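Local coordinates for protein nitrate reductase (PDB 5YLY) that probably reduces nitrate to nitrite with NADH, the first step of nitrate assimilation, and is represented here by its FAD-bound cytochrome b5 reductase domain, at residues K32-E37 with G54-E59; H146-R149 with Y153-H156; K182-N187 with T192-L197; K237-S240 with D246-E249; P257-V262 with M281-G286. All coordinates share one frame; numbering follows the deposited sequence.

The five contacts follow one another along the chain without nesting or crossing. Interaction 1 closes the far end of a hairpin in the FAD-binding domain, with its centre 26 Å or more from those of the others. Interaction 2 closes the short turn between strands 145-149 and 152-155. The remaining three belong to the parallel sheet of the NAD-binding domain: interaction 3 closes the loop from a helix back into the sheet, interaction 4 the turn from an edge strand into helix 245-251, and interaction 5 a strand-helix-loop segment. Interaction 2 touches interaction 3 through Tyr147 and interaction 5 through Tyr153; interaction 4 touches interaction 3 through Met247 and interaction 5 through Met281.

Interaction 1: K32-E37 with G54-E59; sequences KQKAAE and GLEHDE
Glu56 OE1 is gripped twice: by Lys34 NZ at 2.8 Å, in a hydrogen bond that is also a salt bridge, and by Gln60 NE2 from the same loop. The ammonium group does not lie in the carboxylate plane but comes from above it, 68° out. Glu56 OE2 stays 3.7 Å from Lys34 NZ, so the grip is one-sided. The two side chains cross at about a right angle. Glu56 runs extended beyond CG, whereas Lys34 bends at chi3 (74°), and Lys34 CE comes to 3.7 Å from Glu56 CD. The carbonyl O of Phe27 is a further partner of Lys34 NZ and probably helps to fix its position.

This pairing flanks the end of a beta hairpin in the antiparallel FAD-binding domain, where strand 34-43 lies between strands 48-54 and 135-142. Gly54 N gives Glu37 O a nearly straight bond of 2.8 Å, with 170° at the hydrogen. Next along the chain, a water joins the two backbones: it accepts from Glu37 N at 3.0 Å and donates to Leu55 O at 2.9 Å. Beside this bridge, Ala36 CB packs 3.6 Å from Gly54 O. Lys34 and Ala36 also make backbone bonds to Val138 and Val136, which tie their strand to strand 135-142.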
# COMPACT_ATOMS: atom_id res chain seq x y z
N LYS A 32 4.87 15.57 -15.88
CA LYS A 32 6.32 15.61 -15.88
C LYS A 32 7.01 14.51 -15.10
O LYS A 32 6.49 14.01 -14.09
CB LYS A 32 6.80 16.96 -15.34
CG LYS A 32 6.49 18.16 -16.22
CD LYS A 32 7.16 19.42 -15.74
CE LYS A 32 7.03 20.52 -16.76
NZ LYS A 32 7.82 21.72 -16.40
N GLN A 33 8.22 14.15 -15.57
CA GLN A 33 9.13 13.23 -14.89
C GLN A 33 9.97 14.18 -14.04
O GLN A 33 10.61 15.09 -14.58
CB GLN A 33 10.03 12.47 -15.89
CG GLN A 33 9.29 11.48 -16.79
CD GLN A 33 8.74 10.27 -16.05
OE1 GLN A 33 9.04 10.00 -14.88
NE2 GLN A 33 7.92 9.50 -16.73
N LYS A 34 9.90 14.02 -12.71
CA LYS A 34 10.63 14.93 -11.83
C LYS A 34 11.70 14.20 -11.08
O LYS A 34 11.43 13.15 -10.51
CB LYS A 34 9.67 15.69 -10.90
CG LYS A 34 8.84 16.69 -11.76
CD LYS A 34 8.16 17.77 -10.99
CE LYS A 34 9.04 18.86 -10.46
NZ LYS A 34 8.26 19.78 -9.59
N ALA A 35 12.93 14.70 -11.16
CA ALA A 35 14.06 14.06 -10.51
C ALA A 35 13.96 14.14 -8.97
O ALA A 35 13.53 15.15 -8.44
CB ALA A 35 15.35 14.70 -10.99
N ALA A 36 14.34 13.06 -8.28
CA ALA A 36 14.35 13.04 -6.81
C ALA A 36 15.66 12.38 -6.43
O ALA A 36 16.00 11.32 -6.96
CB ALA A 36 13.18 12.22 -6.28
N GLU A 37 16.40 13.01 -5.51
CA GLU A 37 17.70 12.52 -5.09
C GLU A 37 17.62 11.66 -3.85
O GLU A 37 16.95 12.05 -2.89
CB GLU A 37 18.62 13.72 -4.86
CG GLU A 37 20.08 13.33 -4.67
CD GLU A 37 20.96 14.53 -4.38
OE1 GLU A 37 21.32 15.24 -5.35
OE2 GLU A 37 21.22 14.80 -3.19
N GLY A 54 14.70 13.02 -1.54
CA GLY A 54 14.45 14.45 -1.34
C GLY A 54 13.61 15.03 -2.46
O GLY A 54 13.64 14.54 -3.59
N LEU A 55 12.81 16.04 -2.12
CA LEU A 55 12.03 16.79 -3.11
C LEU A 55 12.92 17.92 -3.66
O LEU A 55 14.13 17.86 -3.47
CB LEU A 55 10.70 17.29 -2.48
CG LEU A 55 9.80 16.14 -1.93
CD1 LEU A 55 8.46 16.65 -1.41
CD2 LEU A 55 9.58 15.05 -2.96
N GLU A 56 12.36 18.92 -4.37
CA GLU A 56 13.17 20.00 -4.96
C GLU A 56 13.80 20.87 -3.88
O GLU A 56 14.87 21.42 -4.09
CB GLU A 56 12.33 20.85 -5.92
CG GLU A 56 11.77 20.07 -7.10
CD GLU A 56 10.99 20.92 -8.07
OE1 GLU A 56 9.82 21.25 -7.79
OE2 GLU A 56 11.57 21.32 -9.11
N HIS A 57 13.13 20.98 -2.72
CA HIS A 57 13.57 21.75 -1.56
C HIS A 57 12.98 21.13 -0.30
O HIS A 57 11.97 20.42 -0.37
CB HIS A 57 13.30 23.25 -1.70
CG HIS A 57 11.85 23.61 -1.71
ND1 HIS A 57 11.15 23.84 -0.55
CD2 HIS A 57 11.03 23.84 -2.76
CE1 HIS A 57 9.93 24.16 -0.92
NE2 HIS A 57 9.81 24.18 -2.24
N ASP A 58 13.63 21.34 0.84
CA ASP A 58 13.23 20.62 2.05
C ASP A 58 11.90 21.09 2.70
O ASP A 58 11.50 20.51 3.72
CB ASP A 58 14.39 20.58 3.06
CG ASP A 58 14.81 21.89 3.69
OD1 ASP A 58 14.11 22.91 3.47
OD2 ASP A 58 15.83 21.90 4.40
N GLU A 59 11.19 22.07 2.11
CA GLU A 59 9.89 22.47 2.65
C GLU A 59 8.75 22.16 1.66
O GLU A 59 7.59 22.54 1.88
CB GLU A 59 9.90 23.95 3.03
CG GLU A 59 10.68 24.27 4.29
CD GLU A 59 10.93 25.75 4.49
OE1 GLU A 59 10.06 26.57 4.11
OE2 GLU A 59 12.00 26.10 5.04
O HOH W 1 15.91 15.84 -4.67

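Interaction 2: H146-R149 with Y153-H156; sequences HYDR and YKNH
Asp148 holds CG between its backbone N and carbonyl carbon (chi1 63°), and from there the carboxylate lies across the stem of Lys154, whose chain is extended beyond CG. The two side chains cross at about a right angle within a beta hairpin: strands 145-149 and 152-155 are antiparallel neighbours in a small three-stranded sheet, and the axes of the short segments 146-149 and 153-155 approach to 4.7 Å, with 150° between their directions. The register is set by His146 and Lys154, a hydrogen-bonded pair. His146 N reaches Lys154 O at 2.8 Å, with 163° at the hydrogen and the donor in the carbonyl plane, and Lys154 N returns a bond to His146 O.

On the face of the sheet that carries His146 and Lys154, these two side chains lie side by side and point the same way, His146 CD2 being 4.2 Å from Lys154 CD. The imidazole is covered on one face by Asp148 CB, centred over the ring. Asp148 OD2 packs 3.5 Å from Lys154 CE, but its 4.2 Å to Lys154 NZ is too long for a salt bridge; Asp148 OD1 instead bonds to His152 ND1. With an alanine here CB would still cover the imidazole, but His152 ND1 would probably lose its partner and Lys154 the nearby opposite charge. Tyr147 leaves in another direction, its OH bonding to Asp190. Between the strands, Tyr153 CA makes a CA-H...O contact with His146 O at 3.2 Å.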
# COMPACT_ATOMS: atom_id res chain seq x y z
N HIS A 146 -9.76 8.58 -4.75
CA HIS A 146 -9.29 9.69 -3.94
C HIS A 146 -10.13 9.80 -2.67
O HIS A 146 -11.31 10.11 -2.74
CB HIS A 146 -9.40 11.00 -4.77
CG HIS A 146 -8.92 12.26 -4.11
ND1 HIS A 146 -8.17 12.25 -2.94
CD2 HIS A 146 -9.03 13.53 -4.54
CE1 HIS A 146 -7.90 13.51 -2.68
NE2 HIS A 146 -8.39 14.32 -3.61
N TYR A 147 -9.52 9.57 -1.52
CA TYR A 147 -10.21 9.74 -0.23
C TYR A 147 -9.87 11.20 0.08
O TYR A 147 -8.77 11.49 0.57
CB TYR A 147 -9.61 8.77 0.81
CG TYR A 147 -10.31 8.85 2.16
CD1 TYR A 147 -11.54 8.22 2.37
CD2 TYR A 147 -9.76 9.58 3.21
CE1 TYR A 147 -12.19 8.31 3.60
CE2 TYR A 147 -10.40 9.67 4.44
CZ TYR A 147 -11.62 9.04 4.63
OH TYR A 147 -12.22 9.08 5.85
N ASP A 148 -10.77 12.11 -0.31
CA ASP A 148 -10.53 13.55 -0.35
C ASP A 148 -10.83 14.36 0.90
O ASP A 148 -10.39 15.52 1.00
CB ASP A 148 -11.27 14.18 -1.53
CG ASP A 148 -12.79 14.07 -1.50
OD1 ASP A 148 -13.30 13.03 -1.03
OD2 ASP A 148 -13.46 15.01 -1.98
N ARG A 149 -11.62 13.81 1.82
CA ARG A 149 -11.95 14.47 3.08
C ARG A 149 -12.52 13.43 4.02
O ARG A 149 -12.98 12.39 3.53
CB ARG A 149 -12.92 15.67 2.88
CG ARG A 149 -14.22 15.35 2.16
CD ARG A 149 -15.08 16.60 2.03
NE ARG A 149 -16.25 16.36 1.18
CZ ARG A 149 -17.41 15.89 1.62
NH1 ARG A 149 -17.58 15.62 2.91
NH2 ARG A 149 -18.41 15.70 0.78
N TYR A 153 -15.14 9.88 -0.45
CA TYR A 153 -14.21 9.48 -1.52
C TYR A 153 -14.77 9.80 -2.90
O TYR A 153 -15.98 10.01 -3.09
CB TYR A 153 -13.80 7.99 -1.41
CG TYR A 153 -14.90 7.03 -1.83
CD1 TYR A 153 -15.88 6.61 -0.93
CD2 TYR A 153 -14.99 6.57 -3.15
CE1 TYR A 153 -16.92 5.77 -1.33
CE2 TYR A 153 -16.02 5.72 -3.55
CZ TYR A 153 -16.99 5.33 -2.64
OH TYR A 153 -17.99 4.48 -3.03
N LYS A 154 -13.87 9.78 -3.89
CA LYS A 154 -14.20 9.93 -5.30
C LYS A 154 -13.57 8.70 -5.95
O LYS A 154 -12.45 8.32 -5.58
CB LYS A 154 -13.55 11.18 -5.91
CG LYS A 154 -13.98 12.53 -5.35
CD LYS A 154 -13.01 13.60 -5.83
CE LYS A 154 -13.48 14.99 -5.52
NZ LYS A 154 -12.42 15.97 -5.89
N ASN A 155 -14.28 8.05 -6.87
CA ASN A 155 -13.76 6.91 -7.63
C ASN A 155 -14.12 7.23 -9.08
O ASN A 155 -15.31 7.23 -9.42
CB ASN A 155 -14.38 5.58 -7.19
CG ASN A 155 -13.69 4.40 -7.83
OD1 ASN A 155 -12.47 4.39 -8.04
ND2 ASN A 155 -14.43 3.36 -8.09
N HIS A 156 -13.12 7.58 -9.89
CA HIS A 156 -13.30 8.06 -11.26
C HIS A 156 -14.22 9.30 -11.18
O HIS A 156 -13.85 10.28 -10.52
CB HIS A 156 -13.83 6.96 -12.22
CG HIS A 156 -12.89 5.81 -12.43
ND1 HIS A 156 -13.06 4.62 -11.74
CD2 HIS A 156 -11.82 5.70 -13.24
CE1 HIS A 156 -12.07 3.83 -12.15
NE2 HIS A 156 -11.30 4.44 -13.05

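Interaction 3: K182-N187 with T192-L197; sequences KAILSN and TEIRLL
Ile184 aims CB at strand 193-200, and that atom already lies 4.0 Å from Ile194 CD1. Its CG2 branch, set opposite the backbone N, drops onto the start of the other segment, 3.6 Å from Thr192 O and 3.9 Å from Thr192 CB. The longer branch, through CG1, carries CD1 past this point to 3.9 Å from Ile194 CD1 and 4.1 Å from Ile194 CG1. The two isoleucines therefore meet tip to tip, with the end methyl of Ile194 against both branches of Ile184.

Leu185 adds a second approach of the same kind: its CG stands 4.0 Å from Ile194 CD1, so one methyl from the strand is met by two successive helix residues. No hydrogen bond crosses between the segments, and all four touching residues are buried, which makes this purely apolar side-chain packing apart from the grazing carbonyl of Thr192. That carbonyl is satisfied by Arg222 NH1. The helix end has its own polar fastening, since Lys182 O accepts from both Ser186 N and Ser186 OG, the hydroxyl at 2.7 Å, from opposite faces of the carbonyl plane.

The contact packs the last turn of helix 174-185 against the strand that follows it in a beta-alpha-beta unit of the NAD-binding domain. Ile184 also touches Ile165 of strand 164-170, while Leu185 and Ile194 both rest on Val223 of strand 223-229, and Leu185 reaches Leu215 of helix 209-218.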
# COMPACT_ATOMS: atom_id res chain seq x y z
N LYS A 182 -3.37 5.59 7.61
CA LYS A 182 -2.80 6.75 8.31
C LYS A 182 -3.60 8.04 8.09
O LYS A 182 -3.82 8.81 9.04
CB LYS A 182 -1.37 6.96 7.88
CG LYS A 182 -0.43 5.90 8.47
CD LYS A 182 0.94 6.02 7.82
CE LYS A 182 1.70 7.21 8.32
NZ LYS A 182 2.95 7.37 7.54
N ALA A 183 -4.07 8.27 6.86
CA ALA A 183 -4.84 9.49 6.54
C ALA A 183 -6.12 9.55 7.38
O ALA A 183 -6.51 10.63 7.84
CB ALA A 183 -5.20 9.50 5.06
N ILE A 184 -6.73 8.39 7.65
CA ILE A 184 -7.96 8.29 8.43
C ILE A 184 -7.69 8.37 9.94
O ILE A 184 -8.38 9.09 10.66
CB ILE A 184 -8.72 6.97 8.07
CG1 ILE A 184 -9.29 7.05 6.63
CG2 ILE A 184 -9.86 6.68 9.07
CD1 ILE A 184 -9.86 5.70 6.14
N LEU A 185 -6.75 7.57 10.40
CA LEU A 185 -6.51 7.44 11.84
C LEU A 185 -5.79 8.63 12.46
O LEU A 185 -6.00 8.92 13.64
CB LEU A 185 -5.79 6.10 12.13
CG LEU A 185 -6.57 4.82 11.74
CD1 LEU A 185 -5.71 3.59 11.86
CD2 LEU A 185 -7.87 4.66 12.54
N SER A 186 -4.95 9.30 11.69
CA SER A 186 -4.19 10.47 12.20
C SER A 186 -4.99 11.78 12.08
O SER A 186 -4.52 12.86 12.49
CB SER A 186 -2.83 10.57 11.49
OG SER A 186 -3.00 11.14 10.20
N ASN A 187 -6.21 11.70 11.55
CA ASN A 187 -7.03 12.89 11.40
C ASN A 187 -7.90 13.03 12.65
O ASN A 187 -8.59 12.07 13.00
CB ASN A 187 -7.85 12.80 10.11
CG ASN A 187 -8.57 14.10 9.81
OD1 ASN A 187 -9.33 14.63 10.61
ND2 ASN A 187 -8.36 14.63 8.62
N THR A 192 -14.19 7.36 10.51
CA THR A 192 -14.29 6.20 9.64
C THR A 192 -13.60 4.99 10.30
O THR A 192 -12.55 5.15 10.92
CB THR A 192 -13.66 6.52 8.25
OG1 THR A 192 -14.29 7.69 7.76
CG2 THR A 192 -13.85 5.37 7.24
N GLU A 193 -14.24 3.82 10.24
CA GLU A 193 -13.71 2.57 10.80
C GLU A 193 -13.04 1.78 9.67
O GLU A 193 -13.42 1.88 8.49
CB GLU A 193 -14.81 1.70 11.41
CG GLU A 193 -15.62 2.32 12.53
CD GLU A 193 -16.74 1.39 12.96
OE1 GLU A 193 -17.84 1.46 12.38
OE2 GLU A 193 -16.49 0.56 13.86
N ILE A 194 -12.07 0.96 10.04
CA ILE A 194 -11.28 0.19 9.06
C ILE A 194 -11.13 -1.25 9.50
O ILE A 194 -10.93 -1.52 10.68
CB ILE A 194 -9.85 0.83 8.92
CG1 ILE A 194 -9.90 2.28 8.37
CG2 ILE A 194 -8.90 -0.05 8.08
CD1 ILE A 194 -8.55 3.05 8.70
N ARG A 195 -11.15 -2.17 8.53
CA ARG A 195 -10.80 -3.56 8.77
C ARG A 195 -9.77 -3.94 7.73
O ARG A 195 -10.03 -3.78 6.54
CB ARG A 195 -12.02 -4.52 8.66
CG ARG A 195 -13.03 -4.34 9.81
CD ARG A 195 -12.45 -4.72 11.16
NE ARG A 195 -13.44 -4.54 12.23
CZ ARG A 195 -13.65 -3.41 12.91
NH1 ARG A 195 -12.95 -2.31 12.62
NH2 ARG A 195 -14.58 -3.36 13.85
N LEU A 196 -8.61 -4.42 8.17
CA LEU A 196 -7.60 -4.86 7.22
C LEU A 196 -7.41 -6.36 7.27
O LEU A 196 -7.28 -6.95 8.37
CB LEU A 196 -6.25 -4.14 7.52
CG LEU A 196 -5.00 -4.67 6.76
CD1 LEU A 196 -5.10 -4.41 5.25
CD2 LEU A 196 -3.71 -4.02 7.34
N LEU A 197 -7.35 -6.98 6.09
CA LEU A 197 -7.03 -8.39 5.95
C LEU A 197 -5.76 -8.44 5.10
O LEU A 197 -5.74 -7.94 3.97
CB LEU A 197 -8.21 -9.18 5.34
CG LEU A 197 -7.94 -10.67 5.01
CD1 LEU A 197 -7.47 -11.46 6.24
CD2 LEU A 197 -9.21 -11.34 4.50

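Interaction 4: K237-S240 with D246-E249; sequences KYSS and DMCE
Ser239 begins the contact, with CB directed at helix 245-251 and 3.6 Å from Met247 CE. The same carbon is 4.0 Å from Met247 SD, so the thioether end, rather than the stem, of the methionine does most of the touching. The hydroxyl lies alongside: Ser239 OG is 4.0 Å from Met247 CG and 4.1 Å from Met247 CE. It is not left to this apolar neighbour, because His226 NE2 and Arg250 NH2 both hydrogen-bond to it. Those two partners come from the next strand and from the helix itself, and the serine thus links strand to helix by polar as well as apolar means.

At Ser240 the backbone takes over. CB turns away from the helix, and the carbonyl O lies 3.9 Å from Met247 CE, which therefore rests against both residues. What brings the methyl here is the shape of the methionine: CG is opposite the backbone N (chi1 -165°), the chain continues straight to SD, and a bend at chi3 (-59°) swings CE against Ser239 CB and the carbonyl O of Ser240. No hydrogen bond joins the two segments directly, and the buried area is modest, 98 Å².

Strand 239-240 is an outermost strand of the parallel sheet in the NAD-binding domain, joined through the backbone of Ser239 to Tyr227 and Val229 of strand 223-229. Helix 245-251 follows it and packs on the sheet, where Met247 also touches Thr228 of that neighbouring strand.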
# COMPACT_ATOMS: atom_id res chain seq x y z
N LYS A 237 -0.72 -16.91 15.65
CA LYS A 237 -2.04 -16.62 16.24
C LYS A 237 -3.11 -16.15 15.24
O LYS A 237 -4.18 -15.70 15.65
CB LYS A 237 -1.92 -15.61 17.41
CG LYS A 237 -1.00 -16.09 18.55
CD LYS A 237 -1.51 -15.74 19.95
CE LYS A 237 -2.21 -16.90 20.61
NZ LYS A 237 -2.74 -16.54 21.94
N TYR A 238 -2.84 -16.27 13.93
CA TYR A 238 -3.81 -15.82 12.93
C TYR A 238 -4.18 -16.93 11.94
O TYR A 238 -4.01 -18.11 12.25
CB TYR A 238 -3.32 -14.53 12.22
CG TYR A 238 -2.97 -13.39 13.15
CD1 TYR A 238 -1.68 -13.24 13.65
CD2 TYR A 238 -3.89 -12.38 13.43
CE1 TYR A 238 -1.33 -12.17 14.48
CE2 TYR A 238 -3.56 -11.31 14.26
CZ TYR A 238 -2.28 -11.21 14.78
OH TYR A 238 -1.95 -10.15 15.59
N SER A 239 -4.72 -16.56 10.76
CA SER A 239 -5.19 -17.55 9.77
C SER A 239 -4.10 -18.17 8.89
O SER A 239 -3.01 -17.61 8.76
CB SER A 239 -6.28 -16.94 8.90
OG SER A 239 -7.42 -16.65 9.68
N SER A 240 -4.43 -19.32 8.28
CA SER A 240 -3.56 -20.08 7.38
C SER A 240 -4.26 -20.24 6.03
O SER A 240 -5.49 -20.37 5.97
CB SER A 240 -3.31 -21.48 7.94
OG SER A 240 -2.87 -21.48 9.29
N ASP A 246 -15.00 -17.61 4.91
CA ASP A 246 -14.91 -17.65 6.38
C ASP A 246 -13.92 -16.61 6.90
O ASP A 246 -14.23 -15.89 7.84
CB ASP A 246 -14.48 -19.05 6.87
CG ASP A 246 -15.31 -19.56 8.03
OD1 ASP A 246 -15.29 -18.92 9.11
OD2 ASP A 246 -16.02 -20.58 7.84
N MET A 247 -12.74 -16.52 6.27
CA MET A 247 -11.74 -15.54 6.67
C MET A 247 -12.23 -14.11 6.45
O MET A 247 -12.02 -13.25 7.32
CB MET A 247 -10.43 -15.78 5.93
CG MET A 247 -9.26 -15.05 6.56
SD MET A 247 -7.76 -15.29 5.57
CE MET A 247 -7.62 -17.08 5.59
N CYS A 248 -12.90 -13.86 5.29
CA CYS A 248 -13.45 -12.52 5.00
C CYS A 248 -14.55 -12.17 6.00
O CYS A 248 -14.62 -11.02 6.43
CB CYS A 248 -13.97 -12.45 3.56
SG CYS A 248 -12.67 -12.52 2.30
N GLU A 249 -15.40 -13.14 6.39
CA GLU A 249 -16.47 -12.88 7.36
C GLU A 249 -15.92 -12.61 8.76
O GLU A 249 -16.48 -11.81 9.50
CB GLU A 249 -17.51 -14.02 7.38
CG GLU A 249 -18.37 -14.06 6.12
CD GLU A 249 -19.30 -15.25 5.95
OE1 GLU A 249 -19.03 -16.32 6.54
OE2 GLU A 249 -20.28 -15.11 5.18

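Interaction 5: P257-V262 with M281-G286; sequences PGTISV and MGFEKG
Ile260 and Phe283 mark the closest approach of the two backbones, yet their CA atoms are 7.5 Å apart and no hydrogen bond spans the gap; side chains must fill it. Residues 259-262 are extended strand, whereas 281-286 is loop. Gly282, at phi 102°, ends the preceding helix in a Schellman motif, and Phe283 follows directly with its CB directed at the strand.

The Phe283 ring lies beneath the hydroxyl of Ser261: OG stands 3.2 Å above the ring plane, over its centre, and 3.3 Å from Phe283 CE1. That oxygen is also hydrogen-bonded to Asn166 ND2. This packing belongs to a beta-alpha-beta crossover in the parallel sheet of the NAD-binding domain, in which strand 259-264, helix 267-280 and strand 289-291 follow in turn. At the ring's edge, near its plane, Thr259 O is 3.7 Å from Phe283 CE1, and the methyl Thr259 CG2 comes to 3.8 Å from Phe283 CZ. Replacement of the phenylalanine by an alanine would probably open a gap over Ser261 and leave the methyl of Thr259 without its aromatic neighbour. Leu278 of the helix touches both Ser261 and Phe283.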
# COMPACT_ATOMS: atom_id res chain seq x y z
N PRO A 257 -24.95 0.23 3.12
CA PRO A 257 -24.63 1.54 2.51
C PRO A 257 -23.64 2.29 3.41
O PRO A 257 -23.79 2.31 4.62
CB PRO A 257 -25.99 2.25 2.45
CG PRO A 257 -27.00 1.12 2.42
CD PRO A 257 -26.41 0.06 3.31
N GLY A 258 -22.57 2.80 2.81
CA GLY A 258 -21.55 3.50 3.58
C GLY A 258 -20.31 2.67 3.80
O GLY A 258 -19.35 3.18 4.37
N THR A 259 -20.32 1.38 3.40
CA THR A 259 -19.19 0.44 3.52
C THR A 259 -18.65 0.12 2.14
O THR A 259 -19.41 -0.25 1.24
CB THR A 259 -19.58 -0.88 4.26
OG1 THR A 259 -20.20 -0.56 5.50
CG2 THR A 259 -18.36 -1.78 4.54
N ILE A 260 -17.34 0.28 1.99
CA ILE A 260 -16.64 -0.07 0.75
C ILE A 260 -15.52 -1.03 1.08
O ILE A 260 -15.14 -1.16 2.25
CB ILE A 260 -16.13 1.17 -0.07
CG1 ILE A 260 -15.05 1.98 0.72
CG2 ILE A 260 -17.32 2.05 -0.54
CD1 ILE A 260 -14.30 3.03 -0.13
N SER A 261 -14.98 -1.69 0.06
CA SER A 261 -13.81 -2.55 0.20
C SER A 261 -12.82 -2.09 -0.84
O SER A 261 -13.22 -1.78 -1.97
CB SER A 261 -14.16 -4.03 -0.04
OG SER A 261 -15.12 -4.50 0.90
N VAL A 262 -11.54 -1.94 -0.43
CA VAL A 262 -10.46 -1.54 -1.33
C VAL A 262 -9.44 -2.64 -1.36
O VAL A 262 -9.22 -3.31 -0.35
CB VAL A 262 -9.89 -0.12 -1.07
CG1 VAL A 262 -10.94 0.96 -1.34
CG2 VAL A 262 -9.32 0.01 0.35
N MET A 281 -20.44 -11.29 0.31
CA MET A 281 -20.68 -10.44 1.49
C MET A 281 -21.50 -9.17 1.17
O MET A 281 -21.68 -8.32 2.05
CB MET A 281 -19.38 -10.10 2.20
CG MET A 281 -18.81 -11.28 2.94
SD MET A 281 -17.17 -10.89 3.60
CE MET A 281 -17.62 -9.97 5.07
N GLY A 282 -21.97 -9.07 -0.08
CA GLY A 282 -22.80 -7.96 -0.55
C GLY A 282 -22.12 -6.88 -1.37
O GLY A 282 -22.78 -5.93 -1.78
N PHE A 283 -20.80 -6.98 -1.58
CA PHE A 283 -20.07 -5.98 -2.35
C PHE A 283 -20.25 -6.17 -3.86
O PHE A 283 -20.70 -7.22 -4.31
CB PHE A 283 -18.59 -5.91 -1.93
CG PHE A 283 -18.44 -5.48 -0.49
CD1 PHE A 283 -18.42 -4.14 -0.14
CD2 PHE A 283 -18.34 -6.43 0.53
CE1 PHE A 283 -18.30 -3.74 1.19
CE2 PHE A 283 -18.21 -6.04 1.86
CZ PHE A 283 -18.20 -4.69 2.18
N GLU A 284 -19.93 -5.11 -4.63
CA GLU A 284 -20.08 -5.07 -6.08
C GLU A 284 -18.76 -4.58 -6.70
O GLU A 284 -18.35 -3.44 -6.45
CB GLU A 284 -21.24 -4.12 -6.43
CG GLU A 284 -21.80 -4.26 -7.83
CD GLU A 284 -22.88 -3.25 -8.17
OE1 GLU A 284 -23.40 -2.58 -7.24
OE2 GLU A 284 -23.19 -3.09 -9.37
N LYS A 285 -18.11 -5.43 -7.51
CA LYS A 285 -16.86 -5.12 -8.20
C LYS A 285 -16.97 -3.83 -9.02
O LYS A 285 -17.90 -3.67 -9.79
CB LYS A 285 -16.40 -6.29 -9.09
CG LYS A 285 -14.93 -6.17 -9.49
CD LYS A 285 -14.54 -7.08 -10.64
CE LYS A 285 -13.14 -6.76 -11.11
NZ LYS A 285 -12.80 -7.47 -12.37
N GLY A 286 -16.03 -2.91 -8.78
CA GLY A 286 -15.95 -1.62 -9.46
C GLY A 286 -16.81 -0.52 -8.90
O GLY A 286 -16.66 0.64 -9.31